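Local coordinates for protein restriction endonuclease (Mycobacterium sp., PDB 4F0Q) that probably recognises DNA carrying methylated cytosine and cleaves it as a tetrameric, modification-dependent restriction endonuclease, at residues S280-T285 against T417-V422; E301-R306 against D431-S436. All coordinates share one frame; numbering follows the deposited sequence.

Interaction 1: S280-T285 against T417-V422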
ATOM      1  N   SER A 280     -21.415 -24.222 -13.181  1.00 35.40           N
ATOM      2  CA  SER A 280     -20.235 -24.602 -12.414  1.00 29.78           C
ATOM      3  C   SER A 280     -20.568 -24.882 -10.953  1.00 26.01           C
ATOM      4  O   SER A 280     -21.657 -24.560 -10.482  1.00 36.52           O
ATOM      5  CB  SER A 280     -19.175 -23.504 -12.497  1.00 35.38           C
ATOM      6  OG  SER A 280     -19.683 -22.272 -12.014  1.00 34.66           O
ATOM      7  N   ALA A 281     -19.622 -25.487 -10.243  1.00 25.72           N
ATOM      8  CA  ALA A 281     -19.786 -25.758  -8.821  1.00 28.55           C
ATOM      9  C   ALA A 281     -19.667 -24.462  -8.030  1.00 28.19           C
ATOM     10  O   ALA A 281     -20.314 -24.285  -6.994  1.00 32.30           O
ATOM     11  CB  ALA A 281     -18.751 -26.766  -8.349  1.00 27.12           C
ATOM     12  N   GLU A 282     -18.837 -23.554  -8.534  1.00 28.64           N
ATOM     13  CA  GLU A 282     -18.630 -22.261  -7.895  1.00 26.26           C
ATOM     14  C   GLU A 282     -19.879 -21.393  -8.008  1.00 27.86           C
ATOM     15  O   GLU A 282     -20.119 -20.525  -7.170  1.00 29.99           O
ATOM     16  CB  GLU A 282     -17.423 -21.551  -8.510  1.00 28.05           C
ATOM     17  CG  GLU A 282     -16.141 -22.367  -8.439  1.00 31.34           C
ATOM     18  CD  GLU A 282     -14.937 -21.630  -8.990  1.00 32.02           C
ATOM     19  OE1 GLU A 282     -15.120 -20.553  -9.597  1.00 37.17           O
ATOM     20  OE2 GLU A 282     -13.806 -22.130  -8.815  1.00 26.46           O
ATOM     21  N   ALA A 283     -20.674 -21.636  -9.046  1.00 27.55           N
ATOM     22  CA  ALA A 283     -21.942 -20.936  -9.222  1.00 25.44           C
ATOM     23  C   ALA A 283     -22.929 -21.345  -8.135  1.00 24.68           C
ATOM     24  O   ALA A 283     -23.559 -20.495  -7.500  1.00 27.19           O
ATOM     25  CB  ALA A 283     -22.519 -21.222 -10.596  1.00 30.19           C
ATOM     26  N   ALA A 284     -23.059 -22.652  -7.931  1.00 25.38           N
ATOM     27  CA  ALA A 284     -23.922 -23.190  -6.887  1.00 27.80           C
ATOM     28  C   ALA A 284     -23.441 -22.731  -5.516  1.00 25.26           C
ATOM     29  O   ALA A 284     -24.246 -22.392  -4.644  1.00 31.61           O
ATOM     30  CB  ALA A 284     -23.953 -24.707  -6.958  1.00 30.28           C
ATOM     31  N   THR A 285     -22.122 -22.723  -5.337  1.00 25.29           N
ATOM     32  CA  THR A 285     -21.516 -22.242  -4.101  1.00 22.61           C
ATOM     33  C   THR A 285     -21.905 -20.793  -3.839  1.00 23.18           C
ATOM     34  O   THR A 285     -22.302 -20.437  -2.730  1.00 23.23           O
ATOM     35  CB  THR A 285     -19.980 -22.352  -4.148  1.00 24.71           C
ATOM     36  OG1 THR A 285     -19.602 -23.730  -4.250  1.00 28.68           O
ATOM     37  CG2 THR A 285     -19.364 -21.758  -2.892  1.00 21.06           C
ATOM     38  N   THR A 417     -12.537 -18.806  -3.722  1.00 13.74           N
ATOM     39  CA  THR A 417     -11.791 -18.680  -2.476  1.00 15.65           C
ATOM     40  C   THR A 417     -12.463 -19.458  -1.353  1.00 15.18           C
ATOM     41  O   THR A 417     -11.808 -20.204  -0.630  1.00 19.19           O
ATOM     42  CB  THR A 417     -11.650 -17.207  -2.046  1.00 17.54           C
ATOM     43  OG1 THR A 417     -11.082 -16.445  -3.119  1.00 16.10           O
ATOM     44  CG2 THR A 417     -10.761 -17.091  -0.817  1.00 14.78           C
ATOM     45  N   VAL A 418     -13.774 -19.281  -1.215  1.00 16.40           N
ATOM     46  CA  VAL A 418     -14.545 -19.975  -0.189  1.00 16.26           C
ATOM     47  C   VAL A 418     -14.469 -21.490  -0.368  1.00 16.94           C
ATOM     48  O   VAL A 418     -14.283 -22.228   0.601  1.00 18.50           O
ATOM     49  CB  VAL A 418     -16.021 -19.509  -0.179  1.00 17.91           C
ATOM     50  CG1 VAL A 418     -16.906 -20.518   0.530  1.00 17.94           C
ATOM     51  CG2 VAL A 418     -16.139 -18.141   0.476  1.00 14.31           C
ATOM     52  N   ARG A 419     -14.598 -21.948  -1.609  1.00 20.46           N
ATOM     53  CA  ARG A 419     -14.481 -23.371  -1.910  1.00 19.55           C
ATOM     54  C   ARG A 419     -13.105 -23.915  -1.533  1.00 17.82           C
ATOM     55  O   ARG A 419     -12.995 -24.999  -0.952  1.00 18.64           O
ATOM     56  CB  ARG A 419     -14.777 -23.639  -3.387  1.00 22.09           C
ATOM     57  CG  ARG A 419     -16.259 -23.746  -3.708  1.00 26.94           C
ATOM     58  CD  ARG A 419     -16.496 -23.835  -5.204  1.00 25.87           C
ATOM     59  NE  ARG A 419     -15.553 -24.740  -5.856  1.00 33.32           N
ATOM     60  CZ  ARG A 419     -15.727 -26.052  -5.963  1.00 32.36           C
ATOM     61  NH1 ARG A 419     -16.812 -26.623  -5.459  1.00 36.90           N
ATOM     62  NH2 ARG A 419     -14.814 -26.795  -6.573  1.00 37.76           N
ATOM     63  N   ARG A 420     -12.060 -23.158  -1.857  1.00 17.59           N
ATOM     64  CA  ARG A 420     -10.698 -23.549  -1.498  1.00 18.84           C
ATOM     65  C   ARG A 420     -10.531 -23.652   0.019  1.00 15.21           C
ATOM     66  O   ARG A 420      -9.997 -24.640   0.526  1.00 18.61           O
ATOM     67  CB  ARG A 420      -9.684 -22.557  -2.071  1.00 20.80           C
ATOM     68  CG  ARG A 420      -8.239 -23.025  -1.980  1.00 27.32           C
ATOM     69  CD  ARG A 420      -7.260 -21.914  -2.343  1.00 25.72           C
ATOM     70  NE  ARG A 420      -7.621 -21.239  -3.586  1.00 29.06           N
ATOM     71  CZ  ARG A 420      -8.066 -19.987  -3.655  1.00 32.70           C
ATOM     72  NH1 ARG A 420      -8.196 -19.267  -2.550  1.00 27.46           N
ATOM     73  NH2 ARG A 420      -8.374 -19.453  -4.829  1.00 33.77           N
ATOM     74  N   MET A 421     -10.993 -22.627   0.729  1.00 14.21           N
ATOM     75  CA  MET A 421     -10.920 -22.579   2.188  1.00 17.33           C
ATOM     76  C   MET A 421     -11.623 -23.772   2.822  1.00 16.06           C
ATOM     77  O   MET A 421     -11.074 -24.446   3.695  1.00 16.56           O
ATOM     78  CB  MET A 421     -11.561 -21.289   2.708  1.00 14.68           C
ATOM     79  CG  MET A 421     -10.808 -20.017   2.357  1.00 17.95           C
ATOM     80  SD  MET A 421     -11.813 -18.533   2.583  1.00 18.09           S
ATOM     81  CE  MET A 421     -12.275 -18.682   4.306  1.00 13.46           C
ATOM     82  N   VAL A 422     -12.846 -24.020   2.371  1.00 15.78           N
ATOM     83  CA  VAL A 422     -13.666 -25.097   2.904  1.00 18.03           C
ATOM     84  C   VAL A 422     -13.054 -26.468   2.621  1.00 16.27           C
ATOM     85  O   VAL A 422     -13.007 -27.328   3.503  1.00 15.81           O
ATOM     86  CB  VAL A 422     -15.103 -25.018   2.347  1.00 16.40           C
ATOM     87  CG1 VAL A 422     -15.844 -26.312   2.577  1.00 19.11           C
ATOM     88  CG2 VAL A 422     -15.846 -23.856   2.983  1.00 14.45           C
TER

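Interaction 2: E301-R306 against D431-S436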
ATOM      1  N   GLU A 301     -19.835 -10.264   6.862  1.00 17.48           N
ATOM      2  CA  GLU A 301     -18.686  -9.391   7.081  1.00 20.12           C
ATOM      3  C   GLU A 301     -17.483 -10.185   7.600  1.00 15.46           C
ATOM      4  O   GLU A 301     -16.352  -9.982   7.148  1.00 15.35           O
ATOM      5  CB  GLU A 301     -19.039  -8.250   8.040  1.00 20.34           C
ATOM      6  CG  GLU A 301     -20.056  -7.266   7.481  1.00 21.55           C
ATOM      7  CD  GLU A 301     -20.435  -6.184   8.473  1.00 23.66           C
ATOM      8  OE1 GLU A 301     -20.070  -6.308   9.661  1.00 23.99           O
ATOM      9  OE2 GLU A 301     -21.098  -5.207   8.064  1.00 21.46           O
ATOM     10  N   LEU A 302     -17.733 -11.091   8.540  1.00 19.24           N
ATOM     11  CA  LEU A 302     -16.676 -11.955   9.071  1.00 19.28           C
ATOM     12  C   LEU A 302     -16.120 -12.872   7.982  1.00 17.34           C
ATOM     13  O   LEU A 302     -14.893 -12.999   7.811  1.00 17.11           O
ATOM     14  CB  LEU A 302     -17.202 -12.788  10.241  1.00 14.83           C
ATOM     15  CG  LEU A 302     -16.185 -13.699  10.931  1.00 19.24           C
ATOM     16  CD1 LEU A 302     -15.025 -12.886  11.485  1.00 20.03           C
ATOM     17  CD2 LEU A 302     -16.846 -14.512  12.032  1.00 19.74           C
ATOM     18  N   LEU A 303     -17.031 -13.507   7.248  1.00 17.27           N
ATOM     19  CA  LEU A 303     -16.648 -14.353   6.123  1.00 17.76           C
ATOM     20  C   LEU A 303     -15.808 -13.570   5.123  1.00 15.58           C
ATOM     21  O   LEU A 303     -14.826 -14.080   4.595  1.00 15.42           O
ATOM     22  CB  LEU A 303     -17.880 -14.925   5.420  1.00 17.82           C
ATOM     23  CG  LEU A 303     -17.566 -15.723   4.150  1.00 18.49           C
ATOM     24  CD1 LEU A 303     -16.810 -16.999   4.485  1.00 16.89           C
ATOM     25  CD2 LEU A 303     -18.825 -16.029   3.358  1.00 14.53           C
ATOM     26  N   ALA A 304     -16.196 -12.324   4.874  1.00 18.48           N
ATOM     27  CA  ALA A 304     -15.480 -11.470   3.936  1.00 13.85           C
ATOM     28  C   ALA A 304     -14.099 -11.107   4.463  1.00 13.78           C
ATOM     29  O   ALA A 304     -13.161 -10.948   3.687  1.00 15.61           O
ATOM     30  CB  ALA A 304     -16.278 -10.216   3.640  1.00 12.95           C
ATOM     31  N   SER A 305     -13.978 -10.967   5.779  1.00 15.36           N
ATOM     32  CA  SER A 305     -12.677 -10.704   6.387  1.00 14.93           C
ATOM     33  C   SER A 305     -11.752 -11.905   6.194  1.00 17.45           C
ATOM     34  O   SER A 305     -10.587 -11.752   5.800  1.00 16.10           O
ATOM     35  CB  SER A 305     -12.821 -10.371   7.873  1.00 14.65           C
ATOM     36  OG  SER A 305     -13.358 -11.464   8.595  1.00 24.87           O
ATOM     37  N   ARG A 306     -12.275 -13.098   6.460  1.00 17.22           N
ATOM     38  CA  ARG A 306     -11.486 -14.316   6.277  1.00 13.01           C
ATOM     39  C   ARG A 306     -11.082 -14.528   4.816  1.00 14.47           C
ATOM     40  O   ARG A 306      -9.933 -14.873   4.518  1.00 18.84           O
ATOM     41  CB  ARG A 306     -12.243 -15.537   6.805  1.00 17.36           C
ATOM     42  CG  ARG A 306     -12.441 -15.529   8.312  1.00 18.84           C
ATOM     43  CD  ARG A 306     -13.089 -16.813   8.795  1.00 29.05           C
ATOM     44  NE  ARG A 306     -13.254 -16.827  10.246  1.00 33.98           N
ATOM     45  CZ  ARG A 306     -13.784 -17.836  10.929  1.00 33.00           C
ATOM     46  NH1 ARG A 306     -14.203 -18.922  10.292  1.00 32.64           N
ATOM     47  NH2 ARG A 306     -13.896 -17.760  12.247  1.00 33.18           N
ATOM     48  N   ASP A 431     -20.951 -25.798   5.494  1.00 17.31           N
ATOM     49  CA  ASP A 431     -21.730 -25.490   6.686  1.00 17.58           C
ATOM     50  C   ASP A 431     -20.856 -25.188   7.898  1.00 16.86           C
ATOM     51  O   ASP A 431     -21.231 -24.380   8.741  1.00 20.15           O
ATOM     52  CB  ASP A 431     -22.691 -26.631   7.016  1.00 18.26           C
ATOM     53  CG  ASP A 431     -23.525 -26.343   8.244  1.00 21.36           C
ATOM     54  OD1 ASP A 431     -24.592 -25.708   8.104  1.00 24.75           O
ATOM     55  OD2 ASP A 431     -23.113 -26.749   9.351  1.00 25.21           O
ATOM     56  N   ALA A 432     -19.703 -25.840   7.991  1.00 19.11           N
ATOM     57  CA  ALA A 432     -18.792 -25.597   9.105  1.00 18.12           C
ATOM     58  C   ALA A 432     -18.321 -24.146   9.096  1.00 19.31           C
ATOM     59  O   ALA A 432     -18.372 -23.454  10.118  1.00 22.27           O
ATOM     60  CB  ALA A 432     -17.604 -26.546   9.037  1.00 15.10           C
ATOM     61  N   LEU A 433     -17.887 -23.686   7.926  1.00 18.87           N
ATOM     62  CA  LEU A 433     -17.442 -22.307   7.758  1.00 16.07           C
ATOM     63  C   LEU A 433     -18.579 -21.315   7.980  1.00 21.86           C
ATOM     64  O   LEU A 433     -18.417 -20.328   8.704  1.00 22.13           O
ATOM     65  CB  LEU A 433     -16.833 -22.102   6.370  1.00 15.10           C
ATOM     66  CG  LEU A 433     -16.378 -20.677   6.043  1.00 13.23           C
ATOM     67  CD1 LEU A 433     -15.327 -20.208   7.036  1.00 17.87           C
ATOM     68  CD2 LEU A 433     -15.851 -20.590   4.620  1.00 14.30           C
ATOM     69  N   LEU A 434     -19.730 -21.574   7.360  1.00 23.45           N
ATOM     70  CA  LEU A 434     -20.862 -20.654   7.482  1.00 19.16           C
ATOM     71  C   LEU A 434     -21.323 -20.508   8.935  1.00 18.51           C
ATOM     72  O   LEU A 434     -21.503 -19.392   9.434  1.00 22.30           O
ATOM     73  CB  LEU A 434     -22.029 -21.091   6.592  1.00 19.00           C
ATOM     74  CG  LEU A 434     -21.755 -21.247   5.091  1.00 16.87           C
ATOM     75  CD1 LEU A 434     -23.059 -21.293   4.307  1.00 21.19           C
ATOM     76  CD2 LEU A 434     -20.845 -20.145   4.565  1.00 21.83           C
ATOM     77  N   ALA A 435     -21.497 -21.641   9.609  1.00 19.07           N
ATOM     78  CA  ALA A 435     -21.899 -21.656  11.011  1.00 21.48           C
ATOM     79  C   ALA A 435     -20.833 -21.019  11.892  1.00 22.76           C
ATOM     80  O   ALA A 435     -21.149 -20.398  12.906  1.00 32.83           O
ATOM     81  CB  ALA A 435     -22.190 -23.077  11.471  1.00 24.88           C
ATOM     82  N   SER A 436     -19.571 -21.182  11.504  1.00 21.50           N
ATOM     83  CA  SER A 436     -18.484 -20.499  12.194  1.00 22.02           C
ATOM     84  C   SER A 436     -18.675 -18.987  12.110  1.00 21.09           C
ATOM     85  O   SER A 436     -18.575 -18.281  13.118  1.00 24.76           O
ATOM     86  CB  SER A 436     -17.132 -20.894  11.599  1.00 21.97           C
ATOM     87  OG  SER A 436     -16.079 -20.160  12.196  1.00 33.10           O
TER

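Interaction 1: S280-T285 against T417-V422
Ala281, in the first turn of helix 281-292, lays its methyl group over one face of the Arg419 guanidinium, with CB 3.5 Å from Arg419 NH1. A side chain this short suits the place, because the flat cation can come close to the helix without pushing it away. The turn itself begins at Ser280, the N-cap, whose OG accepts from the backbone N of Ala283. Next comes Glu282, which meets the arginine through its methylene carbon: CG lies 3.6 Å from Arg419 NE, and the two side chains cross at about a right angle. Its carboxylate stays beyond salt-bridge range, OE2 being 4.3 Å from Arg419 NE, so any attraction is probably only long-range. Helices 281-292 and 411-425 both pack in the C-terminal part of the chain, which carries the PDDEXK-type endonuclease fold; their short segments run nearly perpendicular at 92°, with axes 10.4 Å apart, and the arginine bridges them. One turn after Ala281, Thr285 takes up the aliphatic part of that arginine. Its OG1 donates to Ala281 O from above the carbonyl plane, while Thr285 N reaches the same oxygen from the opposite face, so two bonds grip this acceptor. Held there, OG1 also touches the neighbouring helix, lying at the edge of the guanidinium, near its plane, and 3.3 Å from Arg419 CD. With OG1 anti to the carbonyl carbon (chi1 -64°), the other branch, CG2, lies anti to the backbone N and adds apolar contact, resting against Arg419 CG and, more loosely, 4.4 Å from Val418 CG1. Beyond this contact, Arg419 NH2 makes a weak hydrogen bond to the carbonyl oxygen of Thr98.

Interaction 2: E301-R306 against D431-S436
Arg306 and Ser436 join the two helices by a hydrogen bond from Arg306 NH1 to Ser436 OG, 2.9 Å long and bent to 143°. A second, weak bond runs from Arg306 NH2 to the same oxygen, so one hydroxyl receives both terminal nitrogens, sitting at the guanidinium edge but tilted somewhat out of its plane. The arginine can reach this far because its chain is extended from CG to NE. Serine answers with a short arm: its OG, anti to the backbone N at chi1 176°, points to the arginine. Glu440 forms a salt bridge with Arg306 NH2, adding a charged partner to the neutral one.

Beside this polar link lies an apolar one. Leu303 and Leu433 both hold CG anti to the backbone N; their side chains cross at about a right angle, and Leu303 CD1 packs 3.7 Å from Leu433 CD2. Branched leucine serves both neighbours here, since the other methyl, Leu433 CD1, lies 3.7 Å from Arg306 NH1 at the guanidinium edge. Arg306 and Leu433 pass each other in opposite directions, and the greasy chain thereby flanks the hydrogen-bonded group.

Helices 297-314 and 430-440 pack together in the PDDEXK-type endonuclease part, the first of them within the family's core sequence; the short segments meet at 119°, their axes 10.2 Å apart. Helix 411-425 lies alongside, Met421 touching both Arg306 and Leu433, and Leu254 of the second subunit packs against the same two residues. From helix 281-292, Leu289 reaches both Leu303 and Leu434.

Past the N-terminal part, the chain enters the endonuclease part through helix 281-292 and continues directly into helix 297-314. It then builds the five-stranded mixed sheet before returning in helices 411-425 and 430-440. Interaction 1 closes a loop of 131 residues between its segments, and interaction 2 one of 124. The loops cross instead of nesting: the first helix of each consecutive pair meets the first of the other, and the second meets the second. The centres of the two interactions are about 13 Å apart, and the interactions touch, Val422 CG2 lying 3.7 Å from Leu433 CD2 while Val418 also reaches Leu303. Together they tie the two helical pairs flanking the sheet in sequence.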